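Local coordinates for protein exopolygalacturonate lyase (Vibrio vulnificus, PDB 5A29) that probably cleaves pectate by beta-elimination, as a family 2 polysaccharide lyase that carries a manganese ion, at residues Q189-G194 against Q264-Q269; G230-N235 against Q284-K289; E323-F328 against I381-T386. All coordinates share one frame; numbering follows the deposited sequence. Where two conformers were deposited one is given.

Interaction 1: residues Q189-G194 against Q264-Q269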
# COMPACT_ATOMS: atom_id res chain seq x y z
N GLN A 189 17.74 18.04 -5.71
CA GLN A 189 18.98 17.50 -5.13
C GLN A 189 18.72 16.81 -3.80
O GLN A 189 19.35 15.80 -3.51
CB GLN A 189 20.13 18.56 -5.05
CG GLN A 189 21.28 18.26 -4.06
CD GLN A 189 22.30 17.18 -4.48
OE1 GLN A 189 23.48 17.51 -4.75
NE2 GLN A 189 21.90 15.88 -4.43
N SER A 190 17.78 17.30 -3.00
CA SER A 190 17.55 16.62 -1.71
C SER A 190 16.47 15.54 -1.84
O SER A 190 16.31 14.71 -0.93
CB SER A 190 17.08 17.67 -0.70
OG SER A 190 15.83 18.16 -1.09
N LEU A 191 15.67 15.65 -2.91
CA LEU A 191 14.50 14.75 -3.18
C LEU A 191 13.49 14.81 -2.04
O LEU A 191 12.77 13.83 -1.78
CB LEU A 191 14.98 13.31 -3.50
CG LEU A 191 15.26 13.02 -4.99
CD1 LEU A 191 14.00 13.14 -5.81
CD2 LEU A 191 16.26 14.05 -5.53
N ASP A 192 13.40 15.98 -1.41
CA ASP A 192 12.27 16.26 -0.55
C ASP A 192 11.00 16.12 -1.40
O ASP A 192 10.96 16.64 -2.49
CB ASP A 192 12.38 17.69 0.01
CG ASP A 192 13.32 17.73 1.21
OD1 ASP A 192 13.39 16.72 1.94
OD2 ASP A 192 14.05 18.74 1.38
N MET A 193 10.00 15.38 -0.90
CA MET A 193 8.74 15.12 -1.64
C MET A 193 7.59 15.68 -0.85
O MET A 193 7.46 15.36 0.33
CB MET A 193 8.52 13.58 -1.73
CG MET A 193 9.66 13.02 -2.60
SD MET A 193 9.79 11.19 -2.56
CE MET A 193 10.66 10.85 -1.03
N GLY A 194 6.79 16.53 -1.49
CA GLY A 194 5.63 17.13 -0.84
C GLY A 194 4.51 16.08 -0.95
O GLY A 194 4.50 15.26 -1.86
N GLN A 264 15.75 4.62 -10.13
CA GLN A 264 16.88 3.98 -9.54
C GLN A 264 17.58 4.90 -8.49
O GLN A 264 17.97 4.43 -7.42
CB GLN A 264 17.91 3.56 -10.61
CG GLN A 264 19.14 2.90 -10.05
CD GLN A 264 20.18 2.62 -11.13
OE1 GLN A 264 20.60 3.52 -11.85
NE2 GLN A 264 20.62 1.39 -11.22
N TYR A 265 17.76 6.17 -8.83
CA TYR A 265 18.47 7.10 -7.88
C TYR A 265 17.68 7.14 -6.55
O TYR A 265 18.24 7.03 -5.46
CB TYR A 265 18.53 8.48 -8.50
CG TYR A 265 19.06 9.53 -7.54
CD1 TYR A 265 20.45 9.60 -7.25
CD2 TYR A 265 18.19 10.35 -6.83
CE1 TYR A 265 20.95 10.53 -6.32
CE2 TYR A 265 18.67 11.26 -5.89
CZ TYR A 265 20.06 11.37 -5.65
OH TYR A 265 20.54 12.31 -4.71
N LEU A 266 16.38 7.37 -6.67
CA LEU A 266 15.54 7.52 -5.46
C LEU A 266 15.53 6.23 -4.64
O LEU A 266 15.75 6.21 -3.42
CB LEU A 266 14.14 7.98 -5.87
CG LEU A 266 13.13 8.19 -4.72
CD1 LEU A 266 13.66 9.16 -3.63
CD2 LEU A 266 11.83 8.74 -5.29
N MET A 267 15.33 5.09 -5.29
CA MET A 267 15.37 3.79 -4.58
C MET A 267 16.73 3.57 -3.86
O MET A 267 16.80 3.08 -2.71
CB MET A 267 15.08 2.64 -5.55
CG MET A 267 15.14 1.28 -4.91
SD MET A 267 14.92 -0.12 -6.09
CE MET A 267 13.37 0.26 -6.84
N THR A 268 17.81 3.94 -4.56
CA THR A 268 19.16 3.75 -4.02
C THR A 268 19.43 4.60 -2.76
O THR A 268 20.22 4.18 -1.94
CB THR A 268 20.18 4.18 -5.14
OG1 THR A 268 20.11 3.17 -6.14
CG2 THR A 268 21.59 4.15 -4.62
N GLN A 269 18.84 5.79 -2.69
CA GLN A 269 19.11 6.68 -1.50
C GLN A 269 18.73 5.93 -0.18
O GLN A 269 19.44 6.06 0.87
CB GLN A 269 18.40 8.02 -1.64
CG GLN A 269 18.82 8.92 -2.85
CD GLN A 269 20.33 8.81 -3.11
OE1 GLN A 269 21.12 9.31 -2.31
NE2 GLN A 269 20.72 8.06 -4.14
O HOH W 1 19.05 13.10 -2.65
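Within 264-269, on helix 259-272, Y265 is the first residue to touch the loop, and its ring projects from the helix to meet L191 and, through a water, the backbone of Q189. CG stands anti to the backbone N (chi1 172°), and this sends the phenol out to the loop. CG of L191 sits at the ring edge, in its plane, while L191 CD2 approaches Y265 CE2 obliquely at 3.7 Å. At the tip, the water donates to Y265 OH at 2.7 Å and to Q189 O at 2.8 Å. Y265 OH also bonds to A214 O, as does Q189 NE2 in the conformer described, the side chain having two.

One residue on, L266 divides its methyls between two partners: CD1 lies 4.4 Å from L191 CB, and CD2 lies 4.2 Å from M193 SD. Q269 covers part of one face of the Y265 ring. Its NE2 donates to Y265 O at 3.0 Å and rests over the phenol near the rim, and its OE1 bonds to S215.

On the loop side, L191 has left-handed backbone angles at the centre of an ST turn, in which S190 OG accepts from D192 N. This is loop-on-helix packing in an enzyme with far more helix than strand, consistent with the alpha/alpha barrel of family 2 lyases.

Interaction 2: residues G230-N235 against Q284-K289; sequences GLTFIN and QFTSPK. With SRT (S,R meso-tartaric acid), chain Q; SRT (S,R meso-tartaric acid), chain D.
T232 and T286 meet through their hydroxyls, T232 OG1 donating to T286 OG1 at 2.8 Å. The same T232 oxygen accepts from F285 N, a longer bond of 3.3 Å, so it both gives and receives. Its chi1 of 51° tucks OG1 between the backbone N and the carbonyl carbon, turned to the 284-289 backbone. The Q284 side chain reaches along its own segment: NE2 donates to T286 O at 3.0 Å (160° at the hydrogen), nearly along the C=O axis and in the amide plane, which helps to orient the amide.

Among the packing contacts, T232 CB lies over one face of F285, 3.8 Å from the ring centroid, a CH-pi contact. Q284 and F233 run side by side with amide and ring planes 88° apart, and Q284 OE1, a polar atom, meets the C-H edge of the ring near its plane, 3.3 Å from F233 CD1. G230, lacking a side chain, lets its CA pack directly on the backbone joining S287 to P288.

Two tartrates border the contact. F233 CZ touches C3 of one at 3.7 Å, a molecule that S303 and R308 also bind; I234 CG1 lies 3.3 Å from O1 of the other, which is bonded to N339.

Strand 287-288 pairs in parallel with strand 227-228, from which the chain turns back through G230 to F233, the N-cap of helix 234-250. Y270 of helix 259-272 bonds to T232 O and meets F285 edge-to-face.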
# COMPACT_ATOMS: atom_id res chain seq x y z
N GLY A 230 13.70 16.93 5.28
CA GLY A 230 13.50 15.59 5.85
C GLY A 230 12.26 14.90 5.23
O GLY A 230 11.70 14.00 5.84
N LEU A 231 11.82 15.33 4.05
CA LEU A 231 10.56 14.79 3.47
C LEU A 231 10.85 13.59 2.53
O LEU A 231 10.62 13.67 1.34
CB LEU A 231 9.77 15.88 2.77
CG LEU A 231 9.45 17.10 3.68
CD1 LEU A 231 8.76 18.24 2.90
CD2 LEU A 231 8.58 16.61 4.86
N THR A 232 11.45 12.55 3.07
CA THR A 232 11.90 11.46 2.22
C THR A 232 11.33 10.12 2.77
O THR A 232 11.91 9.07 2.57
CB THR A 232 13.46 11.39 2.15
OG1 THR A 232 13.98 11.40 3.49
CG2 THR A 232 14.01 12.68 1.44
N PHE A 233 10.16 10.20 3.40
CA PHE A 233 9.55 8.98 3.97
C PHE A 233 9.33 7.97 2.81
O PHE A 233 8.86 8.36 1.77
CB PHE A 233 8.12 9.36 4.45
CG PHE A 233 8.07 10.65 5.24
CD1 PHE A 233 8.77 10.74 6.45
CD2 PHE A 233 7.49 11.77 4.71
CE1 PHE A 233 8.81 11.96 7.16
CE2 PHE A 233 7.51 12.99 5.41
CZ PHE A 233 8.14 13.07 6.65
N ILE A 234 9.53 6.69 3.10
CA ILE A 234 9.35 5.63 2.09
C ILE A 234 7.87 5.50 1.71
O ILE A 234 7.58 5.04 0.60
CB ILE A 234 10.00 4.32 2.58
CG1 ILE A 234 10.04 3.23 1.45
CG2 ILE A 234 9.20 3.67 3.78
CD1 ILE A 234 10.83 3.54 0.19
N ASN A 235 6.94 5.99 2.55
CA ASN A 235 5.52 5.96 2.14
C ASN A 235 5.13 7.14 1.27
O ASN A 235 3.97 7.31 0.96
CB ASN A 235 4.55 5.76 3.34
CG ASN A 235 4.43 7.02 4.21
OD1 ASN A 235 5.13 8.05 3.98
ND2 ASN A 235 3.48 7.00 5.16
N GLN A 284 13.59 6.53 6.00
CA GLN A 284 13.82 7.71 5.13
C GLN A 284 15.36 7.94 5.14
O GLN A 284 16.08 7.36 5.99
CB GLN A 284 13.09 8.97 5.63
CG GLN A 284 13.55 9.46 7.02
CD GLN A 284 12.44 10.28 7.67
OE1 GLN A 284 11.44 9.71 8.16
NE2 GLN A 284 12.59 11.59 7.69
N PHE A 285 15.82 8.81 4.26
CA PHE A 285 17.30 8.95 4.09
C PHE A 285 17.76 10.37 4.44
O PHE A 285 18.97 10.65 4.32
CB PHE A 285 17.81 8.56 2.68
CG PHE A 285 17.12 9.25 1.53
CD1 PHE A 285 15.99 8.70 0.94
CD2 PHE A 285 17.63 10.44 0.99
CE1 PHE A 285 15.35 9.31 -0.14
CE2 PHE A 285 17.02 11.05 -0.09
CZ PHE A 285 15.88 10.50 -0.70
N THR A 286 16.83 11.21 4.90
CA THR A 286 17.22 12.56 5.40
C THR A 286 16.39 12.88 6.65
O THR A 286 15.33 12.29 6.81
CB THR A 286 16.98 13.66 4.37
OG1 THR A 286 15.61 13.68 3.94
CG2 THR A 286 17.91 13.52 3.13
N SER A 287 16.85 13.81 7.50
CA SER A 287 16.07 14.36 8.62
C SER A 287 15.77 15.80 8.35
O SER A 287 16.47 16.49 7.56
CB SER A 287 16.88 14.37 9.95
OG SER A 287 17.11 13.07 10.46
N PRO A 288 14.73 16.30 9.01
CA PRO A 288 14.36 17.69 8.93
C PRO A 288 15.32 18.55 9.75
O PRO A 288 15.66 18.22 10.90
CB PRO A 288 12.99 17.73 9.59
CG PRO A 288 12.95 16.59 10.51
CD PRO A 288 13.86 15.51 9.92
N LYS A 289 15.75 19.64 9.14
CA LYS A 289 16.51 20.65 9.88
C LYS A 289 15.66 21.31 10.97
O LYS A 289 14.48 21.61 10.76
CB LYS A 289 16.86 21.75 8.88
CG LYS A 289 18.06 22.59 9.26
CD LYS A 289 18.43 23.53 8.11
CE LYS A 289 19.24 24.74 8.61
NZ LYS A 289 20.48 24.29 9.32
O1 SRT Q . 6.76 17.99 8.04
O11 SRT Q . 5.59 18.24 9.93
C1 SRT Q . 5.86 17.66 8.87
C2 SRT Q . 4.94 16.47 8.68
O2 SRT Q . 3.59 16.87 8.50
C3 SRT Q . 5.38 15.27 7.90
O3 SRT Q . 5.71 14.61 9.11
C4 SRT Q . 4.17 14.52 7.29
O4 SRT Q . 3.72 13.56 7.96
O41 SRT Q . 3.68 14.93 6.17
O1 SRT D . 12.60 1.72 2.80
O11 SRT D . 14.64 1.20 3.35
C1 SRT D . 13.64 1.05 2.63
C2 SRT D . 13.62 0.17 1.40
O2 SRT D . 14.53 0.82 0.59
C3 SRT D . 14.02 -1.33 1.41
O3 SRT D . 14.57 -1.76 2.63
C4 SRT D . 12.94 -2.33 1.06
O4 SRT D . 13.39 -3.27 0.34
O41 SRT D . 11.72 -2.19 1.44

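Interaction 3: residues E323-F328 against I381-T386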
# COMPACT_ATOMS: atom_id res chain seq x y z
N GLU A 323 14.73 10.10 12.60
CA GLU A 323 13.43 9.54 12.07
C GLU A 323 13.60 8.30 11.20
O GLU A 323 12.75 7.37 11.23
CB GLU A 323 12.64 10.61 11.32
CG GLU A 323 12.14 11.69 12.30
CD GLU A 323 11.44 12.84 11.61
OE1 GLU A 323 10.69 12.63 10.58
OE2 GLU A 323 11.56 13.98 12.10
N GLY A 324 14.64 8.32 10.35
CA GLY A 324 14.84 7.15 9.44
C GLY A 324 15.18 5.88 10.15
O GLY A 324 14.94 4.79 9.63
N ASN A 325 15.72 5.97 11.37
CA ASN A 325 16.09 4.79 12.11
C ASN A 325 14.97 4.21 12.97
O ASN A 325 15.15 3.11 13.52
CB ASN A 325 17.30 5.05 13.02
CG ASN A 325 18.49 5.55 12.21
OD1 ASN A 325 18.92 4.88 11.26
ND2 ASN A 325 19.00 6.73 12.55
N VAL A 326 13.81 4.83 12.98
CA VAL A 326 12.66 4.24 13.74
C VAL A 326 11.93 3.15 12.88
O VAL A 326 11.44 3.47 11.78
CB VAL A 326 11.66 5.34 14.09
CG1 VAL A 326 10.39 4.75 14.74
CG2 VAL A 326 12.32 6.35 15.08
N LEU A 327 11.91 1.93 13.36
CA LEU A 327 11.32 0.83 12.59
C LEU A 327 10.02 0.33 13.35
O LEU A 327 9.57 -0.78 13.12
CB LEU A 327 12.27 -0.35 12.45
CG LEU A 327 13.60 0.09 11.78
CD1 LEU A 327 14.41 -1.18 11.51
CD2 LEU A 327 13.31 0.78 10.46
N PHE A 328 9.45 1.15 14.20
CA PHE A 328 8.16 0.78 14.87
C PHE A 328 7.15 1.83 14.53
O PHE A 328 7.32 2.68 13.60
CB PHE A 328 8.36 0.59 16.39
CG PHE A 328 9.12 1.76 17.06
CD1 PHE A 328 10.53 1.76 17.14
CD2 PHE A 328 8.44 2.85 17.59
CE1 PHE A 328 11.25 2.84 17.71
CE2 PHE A 328 9.13 3.95 18.15
CZ PHE A 328 10.55 3.95 18.19
N ILE A 381 11.86 -1.74 17.22
CA ILE A 381 13.27 -1.52 17.30
C ILE A 381 13.70 -0.30 16.49
O ILE A 381 12.96 0.18 15.60
CB ILE A 381 14.07 -2.77 16.74
CG1 ILE A 381 13.73 -3.05 15.24
CG2 ILE A 381 13.95 -3.98 17.66
CD1 ILE A 381 14.89 -3.80 14.54
N PHE A 382 14.89 0.20 16.83
CA PHE A 382 15.62 1.11 15.91
C PHE A 382 16.55 0.29 15.00
O PHE A 382 16.75 -0.91 15.25
CB PHE A 382 16.48 2.11 16.74
CG PHE A 382 15.66 3.15 17.49
CD1 PHE A 382 15.12 2.85 18.75
CD2 PHE A 382 15.43 4.42 16.96
CE1 PHE A 382 14.37 3.82 19.45
CE2 PHE A 382 14.65 5.37 17.65
CZ PHE A 382 14.10 5.03 18.91
N SER A 383 17.07 0.93 13.90
CA SER A 383 17.79 0.19 12.87
C SER A 383 19.13 -0.36 13.38
O SER A 383 19.72 -1.21 12.75
CB SER A 383 18.03 1.12 11.66
OG SER A 383 18.82 2.22 12.19
N ASP A 384 19.63 0.10 14.54
CA ASP A 384 20.82 -0.55 15.17
C ASP A 384 20.44 -1.75 16.04
O ASP A 384 21.32 -2.44 16.57
CB ASP A 384 21.55 0.45 16.07
CG ASP A 384 20.76 0.75 17.36
OD1 ASP A 384 19.54 0.56 17.36
OD2 ASP A 384 21.34 1.21 18.36
N GLY A 385 19.14 -2.07 16.13
CA GLY A 385 18.72 -3.25 16.92
C GLY A 385 18.24 -2.94 18.35
O GLY A 385 17.74 -3.84 19.03
N THR A 386 18.36 -1.68 18.78
CA THR A 386 17.94 -1.29 20.13
C THR A 386 16.41 -1.47 20.18
O THR A 386 15.70 -0.88 19.37
CB THR A 386 18.23 0.18 20.43
OG1 THR A 386 19.63 0.38 20.39
CG2 THR A 386 17.77 0.55 21.87
O HOH W 2 10.12 -2.64 14.68
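F328 drives the edge of its ring into the face of F382, a T-shaped pair with centroids 5.2 Å apart and planes at 78°. V326 fills the angle between them: CG1 caps the centre of one F328 face, and CG2 lies alongside the F382 ring, 3.6 Å from CE2. The F328 edge also meets a carbonyl, its CD1 standing 3.3 Å from I381 O. L327 enters a separate hollow, where its CD1 packs against both I381 CD1 (4.0 Å) and S383 CA (3.9 Å), with F366 of helix 353-370 packing on it as well.

Under these bumps the backbones form a single antiparallel bridge, with V326 and F382 as the non-hydrogen-bonded pair. S383 N donates to N325 O, and L327 N donates to I381 O at 3.0 Å. Beside the bridge, S383 OG donates to N325 OD1 at 2.8 Å, arriving 39° above the carbonyl plane; N325 ND2 is meanwhile held by the carbonyls of P223 and I320.

No charge crosses this buried interface. Aromatic and aliphatic packing supplies the bulk of it, and the two backbone bonds and the bonds of the N325 amide pair polar groups that are buried with it.

Following the chain from the N terminus, 189-194 comes first and 230-235 second; 264-269 then returns to the first and 284-289 to the second, so interactions 1 and 2 cross. They also touch: L231 N and O probably bond to D192 OD1 and M193 N, and F285 packs on the backbone of Q269. Together they tie the loop after helix 170-184, the start of helix 234-250 and helix 259-272 to the strand pair 227-228 and 287-288. Interaction 3 follows in series, closing the excursion through helices 331-349 and 353-370. Its E323, salt-bridged to R308, packs on Q284 and P288 of interaction 2, whereas interactions 1 and 3 do not touch.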